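Local coordinates for protein alpha-1,4-endofucoidanase (Mariniflexile fucanivorans, PDB 6DLH) that hydrolyses internal alpha-1,4 linkages of fucoidan with a retaining mechanism, as an endo-acting enzyme of glycoside hydrolase family 107, at residues V96-I101 and Q214-L219. Numbering follows the deposited sequence.
Sequences VAPHPI and QRYGDL
Pro98 O accepts a hydrogen bond from the Arg215 guanidinium, NH2 donating to Pro98 O over 2.9 Å; the modelled approach of NH1 to the same Pro98 O, 2.5 Å, is too short to be taken at face value. The NH2 bond is bent at its hydrogen (130°), consistent with an acceptor in the fork between two donors, and the oxygen lies almost in the guanidinium plane. Arg215 starts with CG anti to the backbone N (chi1 -156°) and bends at chi3, which swings the planar group across to the loop. NH2 also donates to the phenol, 2.9 Å from Tyr216 OH, so a single nitrogen joins carbonyl and hydroxyl, while Arg215 CB lies over one face of the Tyr216 ring, 4.2 Å above its plane and over its centre. Against Tyr216 OH packs the methyl of Ala97, with CB 3.4 Å away and near the ring plane; Pro98 CD rests 3.5 Å from Arg215 NH2. Asp128 OD2 hydrogen-bonds Tyr216 OH too, and Leu130 and Leu134 of helix 129-139 touch this side chain. A phenylalanine in place of Tyr216 would probably leave Asp128 and Arg215 NH2 without their shared hydroxyl, and the guanidinium less firmly fixed. Away from the annotated calcium sites, the contact ties the C-terminal end of helix 198-216 to the loop that follows strand 80-84 and leads into helix 100-104, within the catalytic domain built on a parallel beta/alpha barrel.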
loop_
_atom_site.group_PDB
_atom_site.type_symbol
_atom_site.label_atom_id
_atom_site.label_comp_id
_atom_site.label_asym_id
_atom_site.label_seq_id
_atom_site.Cartn_x
_atom_site.Cartn_y
_atom_site.Cartn_z
ATOM N N VAL A 96 -4.915 -2.805 -4.364
ATOM C CA VAL A 96 -4.553 -1.488 -3.859
ATOM C C VAL A 96 -4.493 -0.481 -5.007
ATOM O O VAL A 96 -4.085 0.657 -4.802
ATOM C CB VAL A 96 -3.228 -1.516 -3.068
ATOM C CG1 VAL A 96 -3.298 -2.450 -1.877
ATOM C CG2 VAL A 96 -2.030 -1.845 -3.945
ATOM N N ALA A 97 -4.881 -0.912 -6.215
ATOM C CA ALA A 97 -4.883 -0.051 -7.388
ATOM C C ALA A 97 -6.242 -0.145 -8.078
ATOM O O ALA A 97 -6.847 -1.214 -8.092
ATOM C CB ALA A 97 -3.761 -0.430 -8.321
ATOM N N PRO A 98 -6.772 0.958 -8.661
ATOM C CA PRO A 98 -8.149 0.971 -9.156
ATOM C C PRO A 98 -8.293 0.293 -10.519
ATOM O O PRO A 98 -7.424 0.425 -11.384
ATOM C CB PRO A 98 -8.447 2.475 -9.255
ATOM C CG PRO A 98 -7.107 3.093 -9.603
ATOM C CD PRO A 98 -6.081 2.238 -8.884
ATOM N N HIS A 99 -9.406 -0.432 -10.683
ATOM C CA HIS A 99 -9.745 -1.097 -11.932
ATOM C C HIS A 99 -11.257 -1.035 -12.153
ATOM O O HIS A 99 -12.033 -1.355 -11.251
ATOM C CB HIS A 99 -9.218 -2.543 -11.950
ATOM C CG HIS A 99 -9.043 -3.092 -13.327
ATOM N ND1 HIS A 99 -10.082 -3.675 -14.029
ATOM C CD2 HIS A 99 -7.964 -3.127 -14.143
ATOM C CE1 HIS A 99 -9.645 -4.049 -15.216
ATOM N NE2 HIS A 99 -8.347 -3.722 -15.313
ATOM N N PRO A 100 -11.706 -0.620 -13.364
ATOM C CA PRO A 100 -13.133 -0.541 -13.695
ATOM C C PRO A 100 -13.923 -1.809 -13.375
ATOM O O PRO A 100 -14.973 -1.745 -12.732
ATOM C CB PRO A 100 -13.119 -0.340 -15.220
ATOM C CG PRO A 100 -11.811 0.372 -15.498
ATOM C CD PRO A 100 -10.842 -0.186 -14.476
ATOM N N ILE A 101 -13.397 -2.958 -13.824
ATOM C CA ILE A 101 -14.047 -4.250 -13.658
ATOM C C ILE A 101 -14.199 -4.573 -12.170
ATOM O O ILE A 101 -15.274 -4.982 -11.737
ATOM C CB ILE A 101 -13.300 -5.357 -14.432
ATOM C CG1 ILE A 101 -13.012 -4.941 -15.880
ATOM C CG2 ILE A 101 -14.061 -6.674 -14.362
ATOM C CD1 ILE A 101 -12.230 -5.959 -16.685
ATOM N N GLN A 214 0.199 -2.355 -18.155
ATOM C CA GLN A 214 0.243 -1.402 -19.257
ATOM C C GLN A 214 0.197 0.031 -18.727
ATOM O O GLN A 214 0.909 0.903 -19.220
ATOM C CB GLN A 214 -0.871 -1.693 -20.265
ATOM C CG GLN A 214 -0.541 -2.849 -21.202
ATOM C CD GLN A 214 -1.597 -3.108 -22.250
ATOM O OE1 GLN A 214 -2.785 -3.243 -21.955
ATOM N NE2 GLN A 214 -1.156 -3.210 -23.493
ATOM N N ARG A 215 -0.639 0.249 -17.708
ATOM C CA ARG A 215 -0.758 1.524 -17.026
ATOM C C ARG A 215 0.606 1.966 -16.488
ATOM O O ARG A 215 1.080 3.056 -16.813
ATOM C CB ARG A 215 -1.794 1.396 -15.903
ATOM C CG ARG A 215 -2.448 2.707 -15.497
ATOM C CD ARG A 215 -3.287 2.570 -14.239
ATOM N NE ARG A 215 -4.547 1.849 -14.392
ATOM C CZ ARG A 215 -5.301 1.421 -13.378
ATOM N NH1 ARG A 215 -6.485 0.880 -13.608
ATOM N NH2 ARG A 215 -4.871 1.527 -12.133
ATOM N N TYR A 216 1.244 1.098 -15.686
ATOM C CA TYR A 216 2.360 1.518 -14.850
ATOM C C TYR A 216 3.674 1.517 -15.622
ATOM O O TYR A 216 4.573 2.281 -15.280
ATOM C CB TYR A 216 2.360 0.771 -13.515
ATOM C CG TYR A 216 1.092 0.991 -12.732
ATOM C CD1 TYR A 216 0.640 2.273 -12.458
ATOM C CD2 TYR A 216 0.328 -0.076 -12.285
ATOM C CE1 TYR A 216 -0.532 2.490 -11.750
ATOM C CE2 TYR A 216 -0.847 0.123 -11.576
ATOM C CZ TYR A 216 -1.281 1.412 -11.311
ATOM O OH TYR A 216 -2.444 1.621 -10.625
ATOM N N GLY A 217 3.767 0.697 -16.675
ATOM C CA GLY A 217 4.952 0.699 -17.515
ATOM C C GLY A 217 6.205 0.347 -16.717
ATOM O O GLY A 217 6.200 -0.593 -15.922
ATOM N N ASP A 218 7.271 1.126 -16.921
ATOM C CA ASP A 218 8.573 0.819 -16.352
ATOM C C ASP A 218 8.672 1.297 -14.899
ATOM O O ASP A 218 9.764 1.333 -14.332
ATOM C CB ASP A 218 9.700 1.360 -17.237
ATOM C CG ASP A 218 9.837 2.873 -17.190
ATOM O OD1 ASP A 218 9.100 3.511 -16.398
ATOM O OD2 ASP A 218 10.680 3.405 -17.949
ATOM N N LEU A 219 7.533 1.666 -14.300
ATOM C CA LEU A 219 7.497 2.016 -12.889
ATOM C C LEU A 219 7.548 0.739 -12.046
ATOM O O LEU A 219 7.737 0.801 -10.829
ATOM C CB LEU A 219 6.236 2.839 -12.604
ATOM C CG LEU A 219 6.222 4.279 -13.134
ATOM C CD1 LEU A 219 4.882 4.942 -12.853
ATOM C CD2 LEU A 219 7.345 5.116 -12.537
#